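Putative adhesin (Parabacteroides distasonis, PDB 3LJY) is a putative lipoprotein adhesin of a gut bacterium whose coil of stacked beta-strands probably serves in attachment at the cell surface. Local coordinates at residues L89-V94 against E110-A115; A188-C194 against H205-K211. One frame throughout, in Å; residues are numbered along the deposited sequence.

Contact 1 of 2, residues L89-V94 against E110-A115; sequences LAAAKV and ETVIKA
K93 lies alongside K114, the two side chains pointing the same way from one face of the sheet, and in one of the two modelled conformers the K93 ammonium overlaps its neighbour's aliphatic chain: NZ of K93 is 3.5 Å from CD of K114. Bends at chi2 (105°), chi3 and chi4 fold this K93 conformer back, and its NZ makes a weak, provisional hydrogen bond to O of A92. The K114 chain is extended as far as CE and bends at its last torsion. In that conformer NZ of K93 and NZ of K114 are 5.1 Å apart, like charges not in contact. On the other face the groups are apolar: CB of A92 meets CG2 of I113 at 4.2 Å, CB of V94 meets CB of A115 at 4.4 Å, and F100 and V121 close over this side. At the start, OG1 of T111 donates to O of L89 (2.7 Å) almost straight onto the carbonyl. The backbone pairing alternates from V112 N to A90 O through to V94 N to K114 O (2.7 Å). Strand axes 4.7 Å apart and only 2° from parallel, with lysine over lysine on one face and small or branched apolar residues on the other, are characteristic of a parallel beta-helix (solenoid).

Contact 2 of 2, residues A188-C194 against H205-K211; sequences AVPQLSC and HATDNLK
The flat groups of Q191 and D208 stand nearly perpendicular at a corner of a parallel beta-helix, amide and carboxylate planes 82° apart, and meet at an edge: NE2 of Q191 donates to OD2 of D208 at 2.7 Å on the anti side, with the oxygen close to the amide plane. Bending at chi2 (-58°) turns the Q191 amide toward D208, and OE1 of Q191 packs against CB of N209 at 3.3 Å. The imidazole of H205 lies against A188, whose CA approaches the ring obliquely. These pairs line the corner between two faces of the coil, where both segments turn together. The register slips by one residue between V189–A206 and Q191–N209, a beta bulge that gives 205-211 an extra residue at the turn. Across it, T207 N reaches O of V189 from above the carbonyl plane, whereas N209 N meets O of P190 nearly end-on. Beyond the corner, L192 N to N209 O is almost linear at 178°, and the short strands 192-194 and 209-211 run slightly off parallel. S193, on the opposite face from L192, bonds through OG to D173 of strand 172-176, the neighbour in the sheet. Inside the coil, near V204 and Y174, L192 lies beside L210, pointing the same way: CD2 of L192 is 4.0 Å from CD1 of L210, while CB of L192 rests 4.1 Å from CB of A206.

How the contacts relate
Contact 1 and the 192-194/209-211 part of contact 2 lie in the same long sheet, in series along the chain; the rest of contact 2 lies around the corner on another face. The centres of the two contacts are 24 Å apart and their nearest atoms about 15 Å, so they do not touch; strands 131-136, 151-156 and 172-176 fill the interval. Contact 1 lies near the middle of the chain, its centre 7 Å from the chain centre, and contact 2 lies 22 Å out, toward the C-terminal end. Segments 89-94 and 110-115 pair in unbroken register, whereas 188-194 and 205-211 carry the pairing around a corner through a bulge.

Contact 1 of 2, residues L89-V94 against E110-A115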
loop_
_atom_site.group_PDB
_atom_site.type_symbol
_atom_site.label_atom_id
_atom_site.label_comp_id
_atom_site.label_asym_id
_atom_site.label_seq_id
_atom_site.Cartn_x
_atom_site.Cartn_y
_atom_site.Cartn_z
ATOM N N LEU A 89 6.627 -4.933 10.429
ATOM C CA LEU A 89 6.615 -3.935 9.356
ATOM C C LEU A 89 5.857 -2.689 9.808
ATOM O O LEU A 89 4.633 -2.597 9.699
ATOM C CB LEU A 89 5.995 -4.497 8.080
ATOM C CG LEU A 89 6.066 -3.616 6.798
ATOM C CD1 LEU A 89 7.510 -3.456 6.257
ATOM C CD2 LEU A 89 5.129 -4.215 5.755
ATOM N N ALA A 90 6.608 -1.724 10.318
ATOM C CA ALA A 90 6.054 -0.450 10.748
ATOM C C ALA A 90 5.805 0.482 9.540
ATOM O O ALA A 90 4.874 1.308 9.556
ATOM C CB ALA A 90 7.000 0.228 11.740
ATOM N N ALA A 91 6.640 0.377 8.501
ATOM C CA ALA A 91 6.553 1.326 7.380
ATOM C C ALA A 91 7.044 0.740 6.092
ATOM O O ALA A 91 8.022 -0.024 6.086
ATOM C CB ALA A 91 7.363 2.606 7.692
ATOM N N ALA A 92 6.375 1.095 4.989
ATOM C CA ALA A 92 6.904 0.818 3.658
ATOM C C ALA A 92 6.728 2.017 2.755
ATOM O O ALA A 92 5.689 2.657 2.777
ATOM C CB ALA A 92 6.258 -0.450 3.007
ATOM N N LYS A 93 7.756 2.312 1.967
ATOM C CA LYS A 93 7.701 3.360 0.962
ATOM C C LYS A 93 7.935 2.656 -0.391
ATOM O O LYS A 93 8.921 1.919 -0.572
ATOM C CB LYS A 93 8.723 4.485 1.247
ATOM C CG LYS A 93 8.201 5.628 2.167
ATOM C CD LYS A 93 8.728 5.636 3.637
ATOM C CE LYS A 93 7.912 4.762 4.617
ATOM N NZ LYS A 93 6.436 5.098 4.792
ATOM N N VAL A 94 6.979 2.837 -1.305
ATOM C CA VAL A 94 6.934 2.083 -2.549
ATOM C C VAL A 94 6.827 3.054 -3.700
ATOM O O VAL A 94 5.862 3.802 -3.788
ATOM C CB VAL A 94 5.772 1.024 -2.577
ATOM C CG1 VAL A 94 5.899 0.164 -3.792
ATOM C CG2 VAL A 94 5.789 0.147 -1.308
ATOM N N GLU A 110 1.223 -0.252 14.451
ATOM C CA GLU A 110 0.936 0.681 13.366
ATOM C C GLU A 110 1.741 0.311 12.151
ATOM O O GLU A 110 2.927 -0.032 12.276
ATOM C CB GLU A 110 1.339 2.111 13.709
ATOM C CG GLU A 110 0.445 2.755 14.695
ATOM C CD GLU A 110 0.602 4.253 14.762
ATOM O OE1 GLU A 110 1.264 4.811 13.841
ATOM O OE2 GLU A 110 0.051 4.851 15.729
ATOM N N THR A 111 1.103 0.383 10.985
ATOM C CA THR A 111 1.800 0.221 9.691
ATOM C C THR A 111 1.429 1.405 8.813
ATOM O O THR A 111 0.247 1.708 8.659
ATOM C CB THR A 111 1.430 -1.138 8.993
ATOM O OG1 THR A 111 1.916 -2.231 9.799
ATOM C CG2 THR A 111 2.026 -1.243 7.536
ATOM N N VAL A 112 2.442 2.118 8.318
ATOM C CA VAL A 112 2.266 3.240 7.405
ATOM C C VAL A 112 2.824 2.875 6.048
ATOM O O VAL A 112 3.999 2.581 5.949
ATOM C CB VAL A 112 3.031 4.508 7.885
ATOM C CG1 VAL A 112 2.816 5.670 6.912
ATOM C CG2 VAL A 112 2.586 4.905 9.266
ATOM N N ILE A 113 1.999 2.877 5.001
ATOM C CA ILE A 113 2.479 2.581 3.655
ATOM C C ILE A 113 2.269 3.791 2.739
ATOM O O ILE A 113 1.188 4.381 2.694
ATOM C CB ILE A 113 1.791 1.323 2.996
ATOM C CG1 ILE A 113 1.728 0.162 3.980
ATOM C CG2 ILE A 113 2.520 0.903 1.629
ATOM C CD1 ILE A 113 1.293 -1.128 3.364
ATOM N N LYS A 114 3.310 4.147 2.010
ATOM C CA LYS A 114 3.240 5.218 1.061
ATOM C C LYS A 114 3.612 4.666 -0.294
ATOM O O LYS A 114 4.696 4.082 -0.432
ATOM C CB LYS A 114 4.225 6.313 1.431
ATOM C CG LYS A 114 3.793 7.056 2.637
ATOM C CD LYS A 114 4.934 7.842 3.283
ATOM C CE LYS A 114 4.495 8.352 4.649
ATOM N NZ LYS A 114 3.150 9.046 4.593
ATOM N N ALA A 115 2.714 4.842 -1.281
ATOM C CA ALA A 115 2.951 4.394 -2.655
ATOM C C ALA A 115 2.804 5.574 -3.621
ATOM O O ALA A 115 1.853 6.320 -3.571
ATOM C CB ALA A 115 1.962 3.253 -3.030
#

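Contact 2 of 2, residues A188-C194 against H205-K211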
loop_
_atom_site.group_PDB
_atom_site.type_symbol
_atom_site.label_atom_id
_atom_site.label_comp_id
_atom_site.label_asym_id
_atom_site.label_seq_id
_atom_site.Cartn_x
_atom_site.Cartn_y
_atom_site.Cartn_z
ATOM N N ALA A 188 -16.321 -2.375 7.187
ATOM C CA ALA A 188 -17.314 -1.865 8.108
ATOM C C ALA A 188 -16.641 -0.947 9.097
ATOM O O ALA A 188 -15.790 -1.380 9.856
ATOM C CB ALA A 188 -17.971 -3.062 8.835
ATOM N N VAL A 189 -17.026 0.330 9.099
ATOM C CA VAL A 189 -16.462 1.316 10.037
ATOM C C VAL A 189 -17.543 1.993 10.833
ATOM O O VAL A 189 -18.321 2.733 10.279
ATOM C CB VAL A 189 -15.660 2.398 9.286
ATOM C CG1 VAL A 189 -15.107 3.437 10.303
ATOM C CG2 VAL A 189 -14.549 1.765 8.423
ATOM N N PRO A 190 -17.605 1.769 12.150
ATOM C CA PRO A 190 -18.609 2.508 12.946
ATOM C C PRO A 190 -18.528 4.045 12.906
ATOM O O PRO A 190 -19.543 4.712 12.711
ATOM C CB PRO A 190 -18.377 1.986 14.358
ATOM C CG PRO A 190 -17.742 0.582 14.147
ATOM C CD PRO A 190 -16.855 0.797 12.972
ATOM N N GLN A 191 -17.349 4.609 13.119
ATOM C CA GLN A 191 -17.182 6.067 13.148
ATOM C C GLN A 191 -16.325 6.520 11.971
ATOM O O GLN A 191 -15.085 6.445 12.022
ATOM C CB GLN A 191 -16.522 6.524 14.465
ATOM C CG GLN A 191 -17.182 6.015 15.746
ATOM C CD GLN A 191 -18.622 6.408 15.848
ATOM O OE1 GLN A 191 -19.006 7.520 15.463
ATOM N NE2 GLN A 191 -19.442 5.500 16.338
ATOM N N LEU A 192 -16.973 6.972 10.904
ATOM C CA LEU A 192 -16.256 7.222 9.647
ATOM C C LEU A 192 -16.351 8.672 9.258
ATOM O O LEU A 192 -17.404 9.237 9.317
ATOM C CB LEU A 192 -16.775 6.299 8.503
ATOM C CG LEU A 192 -16.044 6.380 7.152
ATOM C CD1 LEU A 192 -14.576 6.052 7.339
ATOM C CD2 LEU A 192 -16.704 5.520 6.082
ATOM N N SER A 193 -15.227 9.278 8.897
ATOM C CA SER A 193 -15.254 10.559 8.198
ATOM C C SER A 193 -14.570 10.421 6.841
ATOM O O SER A 193 -13.547 9.768 6.682
ATOM C CB SER A 193 -14.670 11.708 9.043
ATOM O OG SER A 193 -13.276 11.795 8.884
ATOM N N CYS A 194 -15.167 11.059 5.855
ATOM C CA CYS A 194 -14.803 10.859 4.473
ATOM C C CYS A 194 -14.933 12.194 3.730
ATOM O O CYS A 194 -16.023 12.769 3.705
ATOM C CB CYS A 194 -15.701 9.755 3.882
ATOM S SG CYS A 194 -15.400 9.350 2.164
ATOM N N HIS A 205 -18.537 2.083 3.908
ATOM C CA HIS A 205 -19.521 1.412 4.749
ATOM C C HIS A 205 -19.375 1.911 6.201
ATOM O O HIS A 205 -18.406 1.630 6.877
ATOM C CB HIS A 205 -19.383 -0.113 4.610
ATOM C CG HIS A 205 -20.356 -0.884 5.444
ATOM N ND1 HIS A 205 -20.181 -2.210 5.761
ATOM C CD2 HIS A 205 -21.501 -0.500 6.054
ATOM C CE1 HIS A 205 -21.182 -2.613 6.522
ATOM N NE2 HIS A 205 -21.996 -1.594 6.716
ATOM N N ALA A 206 -20.332 2.715 6.646
ATOM C CA ALA A 206 -20.374 3.235 8.030
ATOM C C ALA A 206 -21.504 2.510 8.749
ATOM O O ALA A 206 -22.555 2.284 8.159
ATOM C CB ALA A 206 -20.582 4.764 8.053
ATOM N N THR A 207 -21.287 2.117 9.998
ATOM C CA THR A 207 -22.276 1.307 10.719
ATOM C C THR A 207 -22.841 2.019 11.951
ATOM O O THR A 207 -23.609 1.442 12.704
ATOM C CB THR A 207 -21.721 -0.099 11.126
ATOM O OG1 THR A 207 -20.542 0.061 11.903
ATOM C CG2 THR A 207 -21.402 -0.962 9.903
ATOM N N ASP A 208 -22.486 3.280 12.145
ATOM C CA ASP A 208 -23.033 4.065 13.250
ATOM C C ASP A 208 -23.129 5.557 12.871
ATOM O O ASP A 208 -24.205 6.136 12.895
ATOM C CB ASP A 208 -22.225 3.858 14.541
ATOM C CG ASP A 208 -22.850 4.587 15.756
ATOM O OD1 ASP A 208 -24.094 4.728 15.848
ATOM O OD2 ASP A 208 -22.087 5.043 16.629
ATOM N N ASN A 209 -22.016 6.158 12.473
ATOM C CA ASN A 209 -21.976 7.575 12.149
ATOM C C ASN A 209 -21.089 7.874 10.978
ATOM O O ASN A 209 -19.935 7.485 10.992
ATOM C CB ASN A 209 -21.410 8.334 13.334
ATOM C CG ASN A 209 -22.453 8.740 14.297
ATOM O OD1 ASN A 209 -22.578 8.153 15.380
ATOM N ND2 ASN A 209 -23.238 9.735 13.919
ATOM N N LEU A 210 -21.614 8.586 9.981
ATOM C CA LEU A 210 -20.813 9.016 8.818
ATOM C C LEU A 210 -20.770 10.534 8.731
ATOM O O LEU A 210 -21.794 11.192 8.736
ATOM C CB LEU A 210 -21.355 8.405 7.499
ATOM C CG LEU A 210 -20.770 8.908 6.163
ATOM C CD1 LEU A 210 -19.302 8.514 6.005
ATOM C CD2 LEU A 210 -21.637 8.427 5.001
ATOM N N LYS A 211 -19.562 11.070 8.650
ATOM C CA LYS A 211 -19.338 12.490 8.417
ATOM C C LYS A 211 -18.815 12.666 6.954
ATOM O O LYS A 211 -17.682 12.347 6.662
ATOM C CB LYS A 211 -18.337 12.966 9.461
ATOM C CG LYS A 211 -18.284 14.439 9.665
ATOM C CD LYS A 211 -16.910 14.885 10.182
ATOM C CE LYS A 211 -16.839 16.384 10.244
ATOM N NZ LYS A 211 -16.799 16.945 8.870
#